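GNA33 (Neisseria gonorrhoeae FA 1090, PDB 2G5D) probably cleaves the beta-1,4-glycosidic bond between N-acetylmuramic acid and N-acetylglucosamine in peptidoglycan as a lytic transglycosylase, leaving a 1,6-anhydro bond on the muramic acid. Local coordinates at residues S113-V118 with T405-Q410; F147-L152 with T195-G200; S187-T192 with S205-Y210; T357-T362 with G396-K401. One frame throughout, in Å; residues are numbered along the deposited sequence.

Interaction 1: S113-V118 with T405-Q410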
loop_
_atom_site.group_PDB
_atom_site.type_symbol
_atom_site.label_atom_id
_atom_site.label_comp_id
_atom_site.label_asym_id
_atom_site.label_seq_id
_atom_site.Cartn_x
_atom_site.Cartn_y
_atom_site.Cartn_z
ATOM N N SER A 113 -10.561 -0.747 -23.312
ATOM C CA SER A 113 -10.324 -2.134 -22.932
ATOM C C SER A 113 -10.815 -2.454 -21.526
ATOM O O SER A 113 -10.502 -1.757 -20.555
ATOM C CB SER A 113 -8.840 -2.494 -23.087
ATOM O OG SER A 113 -8.611 -3.851 -22.741
ATOM N N LEU A 114 -11.616 -3.512 -21.438
ATOM C CA LEU A 114 -12.036 -4.074 -20.160
ATOM C C LEU A 114 -10.862 -4.749 -19.438
ATOM O O LEU A 114 -10.879 -4.909 -18.214
ATOM C CB LEU A 114 -13.198 -5.071 -20.368
ATOM C CG LEU A 114 -14.562 -4.448 -20.709
ATOM C CD1 LEU A 114 -15.597 -5.511 -20.994
ATOM C CD2 LEU A 114 -15.052 -3.511 -19.592
ATOM N N ALA A 115 -9.844 -5.141 -20.196
ATOM C CA ALA A 115 -8.733 -5.914 -19.652
ATOM C C ALA A 115 -7.682 -5.006 -19.050
ATOM O O ALA A 115 -7.276 -4.010 -19.673
ATOM C CB ALA A 115 -8.121 -6.810 -20.734
ATOM N N GLY A 116 -7.226 -5.358 -17.854
ATOM C CA GLY A 116 -6.205 -4.584 -17.150
ATOM C C GLY A 116 -5.247 -5.465 -16.378
ATOM O O GLY A 116 -5.191 -6.686 -16.581
ATOM N N THR A 117 -4.484 -4.848 -15.486
ATOM C CA THR A 117 -3.386 -5.548 -14.829
ATOM C C THR A 117 -3.628 -5.717 -13.332
ATOM O O THR A 117 -3.986 -4.772 -12.635
ATOM C CB THR A 117 -2.010 -4.872 -15.122
ATOM O OG1 THR A 117 -1.747 -4.913 -16.536
ATOM C CG2 THR A 117 -0.863 -5.588 -14.381
ATOM N N VAL A 118 -3.475 -6.956 -12.879
ATOM C CA VAL A 118 -3.496 -7.307 -11.470
ATOM C C VAL A 118 -2.110 -7.776 -11.037
ATOM O O VAL A 118 -1.533 -8.704 -11.614
ATOM C CB VAL A 118 -4.592 -8.359 -11.123
ATOM C CG1 VAL A 118 -4.656 -8.612 -9.589
ATOM C CG2 VAL A 118 -5.966 -7.872 -11.613
ATOM N N THR A 405 -3.788 -10.653 -16.246
ATOM C CA THR A 405 -4.918 -9.914 -16.795
ATOM C C THR A 405 -6.074 -9.970 -15.791
ATOM O O THR A 405 -6.294 -10.990 -15.136
ATOM C CB THR A 405 -5.369 -10.506 -18.147
ATOM O OG1 THR A 405 -4.286 -10.430 -19.074
ATOM C CG2 THR A 405 -6.554 -9.744 -18.710
ATOM N N GLY A 406 -6.806 -8.869 -15.674
ATOM C CA GLY A 406 -7.978 -8.854 -14.833
ATOM C C GLY A 406 -9.024 -7.882 -15.312
ATOM O O GLY A 406 -8.735 -6.968 -16.089
ATOM N N TYR A 407 -10.245 -8.103 -14.834
ATOM C CA TYR A 407 -11.405 -7.284 -15.163
ATOM C C TYR A 407 -11.940 -6.747 -13.869
ATOM O O TYR A 407 -11.904 -7.443 -12.854
ATOM C CB TYR A 407 -12.473 -8.135 -15.838
ATOM C CG TYR A 407 -11.946 -8.736 -17.111
ATOM C CD1 TYR A 407 -11.506 -10.055 -17.149
ATOM C CD2 TYR A 407 -11.842 -7.966 -18.257
ATOM C CE1 TYR A 407 -10.987 -10.597 -18.315
ATOM C CE2 TYR A 407 -11.344 -8.501 -19.438
ATOM C CZ TYR A 407 -10.909 -9.810 -19.457
ATOM O OH TYR A 407 -10.412 -10.335 -20.631
ATOM N N VAL A 408 -12.435 -5.519 -13.891
ATOM C CA VAL A 408 -12.898 -4.941 -12.643
ATOM C C VAL A 408 -14.278 -4.315 -12.731
ATOM O O VAL A 408 -14.675 -3.773 -13.762
ATOM C CB VAL A 408 -11.844 -3.972 -11.994
ATOM C CG1 VAL A 408 -10.442 -4.629 -11.935
ATOM C CG2 VAL A 408 -11.801 -2.637 -12.670
ATOM N N TRP A 409 -15.010 -4.392 -11.630
ATOM C CA TRP A 409 -16.303 -3.738 -11.551
ATOM C C TRP A 409 -16.256 -2.985 -10.270
ATOM O O TRP A 409 -15.879 -3.535 -9.235
ATOM C CB TRP A 409 -17.459 -4.739 -11.466
ATOM C CG TRP A 409 -17.694 -5.597 -12.692
ATOM C CD1 TRP A 409 -18.713 -5.484 -13.564
ATOM C CD2 TRP A 409 -16.931 -6.740 -13.099
ATOM N NE1 TRP A 409 -18.646 -6.483 -14.525
ATOM C CE2 TRP A 409 -17.550 -7.263 -14.270
ATOM C CE3 TRP A 409 -15.790 -7.373 -12.596
ATOM C CZ2 TRP A 409 -17.047 -8.391 -14.966
ATOM C CZ3 TRP A 409 -15.273 -8.490 -13.293
ATOM C CH2 TRP A 409 -15.905 -8.985 -14.463
ATOM N N GLN A 410 -16.653 -1.725 -10.319
ATOM C CA GLN A 410 -16.709 -0.911 -9.112
ATOM C C GLN A 410 -18.161 -0.852 -8.601
ATOM O O GLN A 410 -19.060 -0.534 -9.380
ATOM C CB GLN A 410 -16.204 0.495 -9.479
ATOM C CG GLN A 410 -16.188 1.473 -8.323
ATOM C CD GLN A 410 -15.537 2.806 -8.667
ATOM O OE1 GLN A 410 -15.022 3.471 -7.784
ATOM N NE2 GLN A 410 -15.584 3.216 -9.946
HETATM O O HOH W 1 -12.745 -4.454 -16.474
#
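Y407 turns one side of its ring, the CD2-CE2 bond, against the backbone bend at L114 and A115. With CG anti to its own carbonyl carbon (chi1 -60°), the ring is carried back beside this bend: Y407 CD2 lies 3.8 Å from L114 CB, and Y407 CE2 lies 3.9 Å from A115 CB. The approach is oblique, and L114 O comes within 3.2 Å of Y407 CD2. A115 CB also meets T405 CG2 at 3.9 Å, so one methyl serves two residues of the opposing strand. V118 works differently, setting its CG2 3.9 Å from the bare alpha carbon of G406. Backbone bonds fix this arrangement: G116 N donates to G406 O (2.8 Å) and G406 N to G116 O, making an antiparallel hydrogen-bonded pair. Water 1 extends the join to the loop before strand 116-129, accepting from V408 N at 2.8 Å and donating to L114 O. The pairing is brief, G116 with G406 and T117 with T405, and the short strand axes diverge at 107°. Strand 403-413 is flanked by strands 103-110 and 352-358 in the beta-barrel region; L114 rests on Q107 and A109 of the former, and V118 on V355 and T357 of the latter.

Interaction 2: F147-L152 with T195-G200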
loop_
_atom_site.group_PDB
_atom_site.type_symbol
_atom_site.label_atom_id
_atom_site.label_comp_id
_atom_site.label_asym_id
_atom_site.label_seq_id
_atom_site.Cartn_x
_atom_site.Cartn_y
_atom_site.Cartn_z
ATOM N N PHE A 147 14.209 15.209 12.346
ATOM C CA PHE A 147 13.561 15.043 11.055
ATOM C C PHE A 147 12.387 16.009 10.986
ATOM O O PHE A 147 11.447 15.892 11.762
ATOM C CB PHE A 147 13.101 13.594 10.920
ATOM C CG PHE A 147 12.423 13.273 9.621
ATOM C CD1 PHE A 147 13.158 12.811 8.540
ATOM C CD2 PHE A 147 11.042 13.385 9.492
ATOM C CE1 PHE A 147 12.531 12.486 7.342
ATOM C CE2 PHE A 147 10.414 13.072 8.296
ATOM C CZ PHE A 147 11.171 12.616 7.217
ATOM N N ILE A 148 12.465 16.982 10.081
ATOM C CA ILE A 148 11.452 18.042 9.976
ATOM C C ILE A 148 10.785 18.048 8.592
ATOM O O ILE A 148 11.446 18.254 7.567
ATOM C CB ILE A 148 12.023 19.463 10.367
ATOM C CG1 ILE A 148 12.048 19.651 11.886
ATOM C CG2 ILE A 148 11.189 20.606 9.773
ATOM C CD1 ILE A 148 13.364 19.352 12.528
ATOM N N SER A 149 9.474 17.811 8.581
ATOM C CA SER A 149 8.694 17.850 7.348
ATOM C C SER A 149 8.097 19.237 7.117
ATOM O O SER A 149 7.467 19.813 8.007
ATOM C CB SER A 149 7.591 16.785 7.367
ATOM O OG SER A 149 6.853 16.788 6.156
ATOM N N VAL A 150 8.309 19.768 5.915
ATOM C CA VAL A 150 7.731 21.054 5.507
ATOM C C VAL A 150 6.894 20.891 4.226
ATOM O O VAL A 150 7.387 20.335 3.241
ATOM C CB VAL A 150 8.828 22.146 5.282
ATOM C CG1 VAL A 150 8.188 23.508 5.027
ATOM C CG2 VAL A 150 9.780 22.227 6.472
ATOM N N PRO A 151 5.623 21.353 4.246
ATOM C CA PRO A 151 4.763 21.379 3.051
ATOM C C PRO A 151 5.266 22.285 1.913
ATOM O O PRO A 151 5.834 23.349 2.160
ATOM C CB PRO A 151 3.416 21.891 3.592
ATOM C CG PRO A 151 3.465 21.651 5.059
ATOM C CD PRO A 151 4.903 21.827 5.441
ATOM N N LEU A 152 5.013 21.858 0.678
ATOM C CA LEU A 152 5.500 22.515 -0.536
ATOM C C LEU A 152 4.326 23.182 -1.286
ATOM O O LEU A 152 3.284 22.552 -1.482
ATOM C CB LEU A 152 6.205 21.460 -1.409
ATOM C CG LEU A 152 7.260 21.709 -2.500
ATOM C CD1 LEU A 152 6.622 22.223 -3.795
ATOM C CD2 LEU A 152 8.399 22.617 -2.033
ATOM N N THR A 195 5.947 16.108 -5.684
ATOM C CA THR A 195 6.482 16.278 -4.325
ATOM C C THR A 195 5.483 17.086 -3.492
ATOM O O THR A 195 5.177 18.241 -3.812
ATOM C CB THR A 195 7.899 16.942 -4.294
ATOM O OG1 THR A 195 8.867 16.054 -4.868
ATOM C CG2 THR A 195 8.328 17.262 -2.868
ATOM N N THR A 196 4.975 16.458 -2.435
ATOM C CA THR A 196 3.981 17.077 -1.557
ATOM C C THR A 196 4.640 17.906 -0.447
ATOM O O THR A 196 4.107 18.941 -0.031
ATOM C CB THR A 196 2.997 16.021 -0.966
ATOM O OG1 THR A 196 1.918 16.680 -0.299
ATOM C CG2 THR A 196 3.699 15.080 0.018
ATOM N N ALA A 197 5.807 17.448 0.005
ATOM C CA ALA A 197 6.539 18.055 1.113
ATOM C C ALA A 197 8.027 17.754 0.997
ATOM O O ALA A 197 8.419 16.756 0.384
ATOM C CB ALA A 197 6.012 17.527 2.445
ATOM N N ILE A 198 8.850 18.623 1.584
ATOM C CA ILE A 198 10.293 18.390 1.679
ATOM C C ILE A 198 10.671 17.926 3.082
ATOM O O ILE A 198 10.101 18.383 4.078
ATOM C CB ILE A 198 11.151 19.622 1.261
ATOM C CG1 ILE A 198 10.810 20.857 2.111
ATOM C CG2 ILE A 198 11.001 19.898 -0.236
ATOM C CD1 ILE A 198 11.957 21.835 2.277
ATOM N N LYS A 199 11.631 17.007 3.147
ATOM C CA LYS A 199 12.110 16.477 4.422
ATOM C C LYS A 199 13.580 16.857 4.656
ATOM O O LYS A 199 14.435 16.630 3.792
ATOM C CB LYS A 199 11.932 14.948 4.484
ATOM C CG LYS A 199 10.659 14.413 3.831
ATOM C CD LYS A 199 9.414 14.678 4.662
ATOM C CE LYS A 199 8.166 14.245 3.918
ATOM N NZ LYS A 199 6.975 14.153 4.804
ATOM N N GLY A 200 13.865 17.430 5.822
ATOM C CA GLY A 200 15.221 17.864 6.143
ATOM C C GLY A 200 15.501 18.076 7.619
ATOM O O GLY A 200 14.735 17.634 8.482
#
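K199 reaches across the strand pair to donate from NZ to S149 OG at 3.0 Å, and the same ammonium forms a salt bridge with D262. The two partners fix the end of a buried lysine whose chain bends at chi2 (-75°) before running straight on to NZ. The backbone supplies the remaining polar bonds. V150 and I198 form an antiparallel hydrogen-bonded pair: V150 N reaches I198 O at 2.9 Å with an almost linear N-H...O angle of 176°, and I198 N returns to V150 O at 2.8 Å. I148 and G200 make a second such pair, and L152 N adds a longer bond to T196 O (3.1 Å) where the pairing runs out.

Packing differs on the two faces. On the face of S149 and K199, the F147 ring meets the lysine's aliphatic part obliquely, with F147 CZ 3.7 Å from K199 CB. On the face of V150 and I198, I198 CG1 occupies the crowded position between backbone N and carbonyl carbon (chi1 58°) and lies 4.0 Å from V150 CB. Its other branch, I198 CG2, meets L152 CD2 at 4.2 Å, the two side chains crossing at about a right angle.

Strand 148-151 is the outermost on its side of a small sheet in the MltA-specific insert. Strand 197-203 lies between it and strand 206-209, whose F207 packs on I148, V150 and I198, while F147 makes edge-to-face contacts with Y210 and F314.

Interaction 3: S187-T192 with S205-Y210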
loop_
_atom_site.group_PDB
_atom_site.type_symbol
_atom_site.label_atom_id
_atom_site.label_comp_id
_atom_site.label_asym_id
_atom_site.label_seq_id
_atom_site.Cartn_x
_atom_site.Cartn_y
_atom_site.Cartn_z
ATOM N N SER A 187 16.896 23.563 -4.759
ATOM C CA SER A 187 17.561 22.830 -5.833
ATOM C C SER A 187 18.263 21.560 -5.325
ATOM O O SER A 187 18.523 20.638 -6.099
ATOM C CB SER A 187 18.557 23.738 -6.552
ATOM O OG SER A 187 19.382 24.417 -5.623
ATOM N N ARG A 188 18.558 21.517 -4.026
ATOM C CA ARG A 188 19.256 20.386 -3.409
ATOM C C ARG A 188 18.312 19.247 -3.022
ATOM O O ARG A 188 18.697 18.077 -3.048
ATOM C CB ARG A 188 20.018 20.845 -2.161
ATOM C CG ARG A 188 21.114 21.858 -2.424
ATOM C CD ARG A 188 22.433 21.183 -2.732
ATOM N NE ARG A 188 23.444 22.152 -3.142
ATOM C CZ ARG A 188 24.754 22.000 -2.960
ATOM N NH1 ARG A 188 25.236 20.914 -2.356
ATOM N NH2 ARG A 188 25.584 22.946 -3.378
ATOM N N PHE A 189 17.084 19.603 -2.645
ATOM C CA PHE A 189 16.078 18.638 -2.208
ATOM C C PHE A 189 15.520 17.841 -3.392
ATOM O O PHE A 189 15.402 18.380 -4.500
ATOM C CB PHE A 189 14.949 19.350 -1.455
ATOM C CG PHE A 189 15.372 19.939 -0.137
ATOM C CD1 PHE A 189 16.108 21.123 -0.089
ATOM C CD2 PHE A 189 15.018 19.320 1.057
ATOM C CE1 PHE A 189 16.501 21.671 1.129
ATOM C CE2 PHE A 189 15.402 19.859 2.280
ATOM C CZ PHE A 189 16.143 21.039 2.315
ATOM N N PRO A 190 15.176 16.556 -3.159
ATOM C CA PRO A 190 14.701 15.647 -4.214
ATOM C C PRO A 190 13.249 15.889 -4.664
ATOM O O PRO A 190 12.375 15.048 -4.437
ATOM C CB PRO A 190 14.852 14.265 -3.567
ATOM C CG PRO A 190 14.661 14.522 -2.116
ATOM C CD PRO A 190 15.237 15.881 -1.845
ATOM N N ILE A 191 13.007 17.032 -5.305
ATOM C CA ILE A 191 11.687 17.362 -5.841
ATOM C C ILE A 191 11.589 16.849 -7.277
ATOM O O ILE A 191 12.542 16.971 -8.051
ATOM C CB ILE A 191 11.400 18.897 -5.771
ATOM C CG1 ILE A 191 11.345 19.374 -4.322
ATOM C CG2 ILE A 191 10.092 19.273 -6.458
ATOM C CD1 ILE A 191 12.529 20.198 -3.918
ATOM N N THR A 192 10.448 16.253 -7.618
ATOM C CA THR A 192 10.163 15.850 -8.995
ATOM C C THR A 192 8.893 16.572 -9.454
ATOM O O THR A 192 8.530 17.609 -8.891
ATOM C CB THR A 192 9.987 14.313 -9.123
ATOM O OG1 THR A 192 10.691 13.647 -8.068
ATOM C CG2 THR A 192 10.510 13.817 -10.473
ATOM N N SER A 205 22.905 27.615 9.744
ATOM C CA SER A 205 21.720 28.409 9.420
ATOM C C SER A 205 21.128 27.893 8.108
ATOM O O SER A 205 20.661 28.664 7.268
ATOM C CB SER A 205 22.051 29.905 9.341
ATOM O OG SER A 205 22.680 30.234 8.115
ATOM N N ARG A 206 21.156 26.574 7.946
ATOM C CA ARG A 206 20.651 25.931 6.739
ATOM C C ARG A 206 19.597 24.870 7.034
ATOM O O ARG A 206 19.532 24.330 8.142
ATOM C CB ARG A 206 21.798 25.293 5.954
ATOM C CG ARG A 206 22.788 26.267 5.324
ATOM C CD ARG A 206 23.751 25.485 4.450
ATOM N NE ARG A 206 24.530 26.335 3.557
ATOM C CZ ARG A 206 25.041 25.927 2.398
ATOM N NH1 ARG A 206 24.832 24.683 1.977
ATOM N NH2 ARG A 206 25.749 26.770 1.653
ATOM N N PHE A 207 18.773 24.592 6.026
ATOM C CA PHE A 207 17.862 23.452 6.016
ATOM C C PHE A 207 18.297 22.558 4.855
ATOM O O PHE A 207 18.163 22.930 3.686
ATOM C CB PHE A 207 16.416 23.929 5.840
ATOM C CG PHE A 207 15.380 22.918 6.262
ATOM C CD1 PHE A 207 14.723 22.132 5.311
ATOM C CD2 PHE A 207 15.049 22.760 7.605
ATOM C CE1 PHE A 207 13.763 21.204 5.689
ATOM C CE2 PHE A 207 14.086 21.830 7.996
ATOM C CZ PHE A 207 13.444 21.051 7.032
ATOM N N LEU A 208 18.853 21.399 5.195
ATOM C CA LEU A 208 19.461 20.491 4.222
ATOM C C LEU A 208 18.623 19.227 4.073
ATOM O O LEU A 208 17.982 18.808 5.042
ATOM C CB LEU A 208 20.861 20.080 4.687
ATOM C CG LEU A 208 21.773 21.101 5.369
ATOM C CD1 LEU A 208 22.809 20.376 6.206
ATOM C CD2 LEU A 208 22.425 22.014 4.339
ATOM N N PRO A 209 18.634 18.606 2.869
ATOM C CA PRO A 209 17.988 17.302 2.676
ATOM C C PRO A 209 18.335 16.340 3.812
ATOM O O PRO A 209 19.457 16.379 4.320
ATOM C CB PRO A 209 18.593 16.810 1.357
ATOM C CG PRO A 209 18.855 18.057 0.597
ATOM C CD PRO A 209 19.236 19.107 1.615
ATOM N N TYR A 210 17.373 15.516 4.233
ATOM C CA TYR A 210 17.634 14.548 5.283
ATOM C C TYR A 210 18.565 13.439 4.780
ATOM O O TYR A 210 18.800 13.310 3.569
ATOM C CB TYR A 210 16.340 13.967 5.903
ATOM C CG TYR A 210 16.582 13.516 7.324
ATOM C CD1 TYR A 210 16.734 12.160 7.640
ATOM C CD2 TYR A 210 16.744 14.454 8.346
ATOM C CE1 TYR A 210 17.010 11.756 8.949
ATOM C CE2 TYR A 210 17.014 14.067 9.641
ATOM C CZ TYR A 210 17.146 12.715 9.939
ATOM O OH TYR A 210 17.428 12.348 11.231
#
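F189 lays one ring face on P209, joining the loop between strands 182-184 and 197-203 to strand 206-209 of the small sheet in the MltA-specific insert. No hydrogen bond links the two segments; the contact is packing throughout. Just beyond F189, the loop makes an inverse gamma turn centred on P190, closed by I191 N bonding to F189 O at 2.9 Å.

The tight part lies round the F189 ring. P209 CD stands 3.8 Å from the ring centroid and only 14° off its normal, which establishes a CH-pi contact over the face. At the edge, in the plane of the ring, F207 O approaches F189 CZ to 3.1 Å; the carbonyl oxygen thus faces the weakly positive C-H rim, an arrangement that is probably favourable. The F207 ring meets F189 rim to rim and nearly parallel (planes at 14°, centroids 5.9 Å apart), without stacking over it. Both phenylalanines are buried and also touch I198.

The outer side is much looser. Of the exposed R188 side chain, CB alone comes near P209 CG. The chain bends at chi2 (-89°) and carries the guanidinium away from the strand, to a long, weak ion pair with D185. R188 NH2 lies 5.7 Å from R206 NH1, two like charges near each other but not in contact. At the boundary between these regions, P209 CG sits 3.6 Å from R188 O.

Interaction 4: T357-T362 with G396-K401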
loop_
_atom_site.group_PDB
_atom_site.type_symbol
_atom_site.label_atom_id
_atom_site.label_comp_id
_atom_site.label_asym_id
_atom_site.label_seq_id
_atom_site.Cartn_x
_atom_site.Cartn_y
_atom_site.Cartn_z
ATOM N N THR A 357 -9.878 -12.406 -12.157
ATOM C CA THR A 357 -8.506 -12.599 -12.618
ATOM C C THR A 357 -8.082 -14.070 -12.577
ATOM O O THR A 357 -8.929 -14.963 -12.632
ATOM C CB THR A 357 -7.509 -11.585 -11.913
ATOM O OG1 THR A 357 -6.196 -11.703 -12.466
ATOM C CG2 THR A 357 -7.477 -11.747 -10.400
ATOM N N ALA A 358 -6.779 -14.318 -12.536
ATOM C CA ALA A 358 -6.259 -15.668 -12.347
ATOM C C ALA A 358 -5.427 -15.741 -11.068
ATOM O O ALA A 358 -4.660 -14.822 -10.765
ATOM C CB ALA A 358 -5.443 -16.094 -13.545
ATOM N N HIS A 359 -5.608 -16.823 -10.315
ATOM C CA HIS A 359 -4.778 -17.121 -9.150
ATOM C C HIS A 359 -3.291 -17.197 -9.543
ATOM O O HIS A 359 -2.946 -17.928 -10.462
ATOM C CB HIS A 359 -5.247 -18.413 -8.483
ATOM C CG HIS A 359 -4.639 -18.651 -7.135
ATOM N ND1 HIS A 359 -3.338 -19.078 -6.967
ATOM C CD2 HIS A 359 -5.159 -18.526 -5.891
ATOM C CE1 HIS A 359 -3.082 -19.197 -5.678
ATOM N NE2 HIS A 359 -4.172 -18.872 -5.004
ATOM N N PRO A 360 -2.417 -16.414 -8.866
ATOM C CA PRO A 360 -0.982 -16.295 -9.206
ATOM C C PRO A 360 -0.148 -17.581 -9.198
ATOM O O PRO A 360 0.944 -17.587 -9.778
ATOM C CB PRO A 360 -0.443 -15.300 -8.163
ATOM C CG PRO A 360 -1.425 -15.307 -7.075
ATOM C CD PRO A 360 -2.760 -15.541 -7.729
ATOM N N VAL A 361 -0.631 -18.647 -8.558
ATOM C CA VAL A 361 0.067 -19.935 -8.624
ATOM C C VAL A 361 -0.755 -21.020 -9.333
ATOM O O VAL A 361 -0.252 -21.661 -10.264
ATOM C CB VAL A 361 0.631 -20.418 -7.231
ATOM C CG1 VAL A 361 1.346 -19.277 -6.490
ATOM C CG2 VAL A 361 -0.457 -21.022 -6.341
ATOM N N THR A 362 -2.011 -21.214 -8.925
ATOM C CA THR A 362 -2.881 -22.236 -9.553
ATOM C C THR A 362 -3.373 -21.861 -10.956
ATOM O O THR A 362 -3.842 -22.728 -11.712
ATOM C CB THR A 362 -4.107 -22.630 -8.670
ATOM O OG1 THR A 362 -5.056 -21.550 -8.618
ATOM C CG2 THR A 362 -3.665 -23.025 -7.265
ATOM N N GLY A 396 3.616 -13.794 0.746
ATOM C CA GLY A 396 4.789 -13.344 -0.013
ATOM C C GLY A 396 4.999 -14.063 -1.333
ATOM O O GLY A 396 5.183 -13.430 -2.376
ATOM N N GLU A 397 4.972 -15.391 -1.277
ATOM C CA GLU A 397 4.971 -16.250 -2.472
ATOM C C GLU A 397 3.871 -15.885 -3.482
ATOM O O GLU A 397 4.150 -15.708 -4.670
ATOM C CB GLU A 397 4.844 -17.709 -2.050
ATOM C CG GLU A 397 6.149 -18.290 -1.492
ATOM C CD GLU A 397 5.942 -19.269 -0.336
ATOM O OE1 GLU A 397 4.927 -20.006 -0.351
ATOM O OE2 GLU A 397 6.802 -19.304 0.582
ATOM N N LEU A 398 2.635 -15.750 -3.004
ATOM C CA LEU A 398 1.500 -15.344 -3.848
ATOM C C LEU A 398 1.686 -13.989 -4.503
ATOM O O LEU A 398 1.479 -13.848 -5.708
ATOM C CB LEU A 398 0.191 -15.360 -3.058
ATOM C CG LEU A 398 -0.255 -16.764 -2.628
ATOM C CD1 LEU A 398 -1.238 -16.697 -1.471
ATOM C CD2 LEU A 398 -0.855 -17.505 -3.802
ATOM N N ALA A 399 2.100 -13.007 -3.709
ATOM C CA ALA A 399 2.242 -11.640 -4.175
ATOM C C ALA A 399 3.201 -11.507 -5.359
ATOM O O ALA A 399 2.812 -10.987 -6.415
ATOM C CB ALA A 399 2.639 -10.719 -3.019
ATOM N N GLY A 400 4.435 -11.989 -5.187
ATOM C CA GLY A 400 5.474 -11.912 -6.222
ATOM C C GLY A 400 5.166 -12.665 -7.511
ATOM O O GLY A 400 5.687 -12.325 -8.573
ATOM N N LYS A 401 4.317 -13.684 -7.409
ATOM C CA LYS A 401 3.913 -14.503 -8.552
ATOM C C LYS A 401 2.733 -13.906 -9.332
ATOM O O LYS A 401 2.378 -14.385 -10.420
ATOM C CB LYS A 401 3.602 -15.936 -8.092
ATOM C CG LYS A 401 4.846 -16.739 -7.707
ATOM C CD LYS A 401 4.634 -18.244 -7.822
ATOM C CE LYS A 401 5.711 -18.990 -7.052
ATOM N NZ LYS A 401 5.737 -20.448 -7.368
#
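H359, whose ring touches L398 across the contact, has an ND1 gripped by two backbone N-H groups: V361 N and T362 N each donate to it at 3.2 Å. Both donors are tilted from the imidazole plane, by 22° and 32°. This double grip shapes the turn that leaves strand 352-358 and packs on helix 393-401, within the 3D domain, a family of the double-psi beta-barrel clan. H359 CG lies anti to the backbone N (chi1 -168°), which turns the edge of the ring to the turn, with V361 CA in its plane, and points ND1 at the N-H groups. The following proline covers part of one face: P360 CD stands 3.5 Å above the H359 imidazole, offset toward the rim.

Across the contact the chemistry is apolar, and no hydrogen bond connects the segments. One methyl, L398 CD2, meets three residues of the turn. It comes obliquely to the imidazole at H359 CE1 (3.4 Å), and also touches P360 CG and V361 CG1, the latter at 3.9 Å, with the valine and leucine side chains crossing at about a right angle. P360 presses its ring to the helix backbone, P360 CB lying 3.4 Å from L398 O, an oxygen that also takes a weak bond from K401 N. W389 of strand 384-391 touches both P360 and L398. Toward the exposed side K401 runs out extended beyond CG, its aliphatic chain passing V361 at a slant: K401 CD lies 3.7 Å from V361 CG1.

How the interactions relate
The four contacts form two groups in separate parts of the molecule. Interactions 2 and 3, centres 9 Å apart, share the small sheet of the insert: neighbouring strands 197-203 and 206-209 carry them, and F207 takes part in interaction 3 and packs on interaction 2. Interactions 1 and 4, centres 16 Å apart, belong to the barrel region and meet where T357 OG1 bonds to T405 O. About 23 Å at the nearest atoms separates interaction 1 from interactions 2 and 3. Interactions 1 and 2 rest on strand pairing, brief in the first and longer in the second; interactions 3 and 4 have no cross-segment hydrogen bonds and rely on ring and methyl packing. Interactions 1, 2 and 3 are partly buried, whereas interaction 4 is a surface contact.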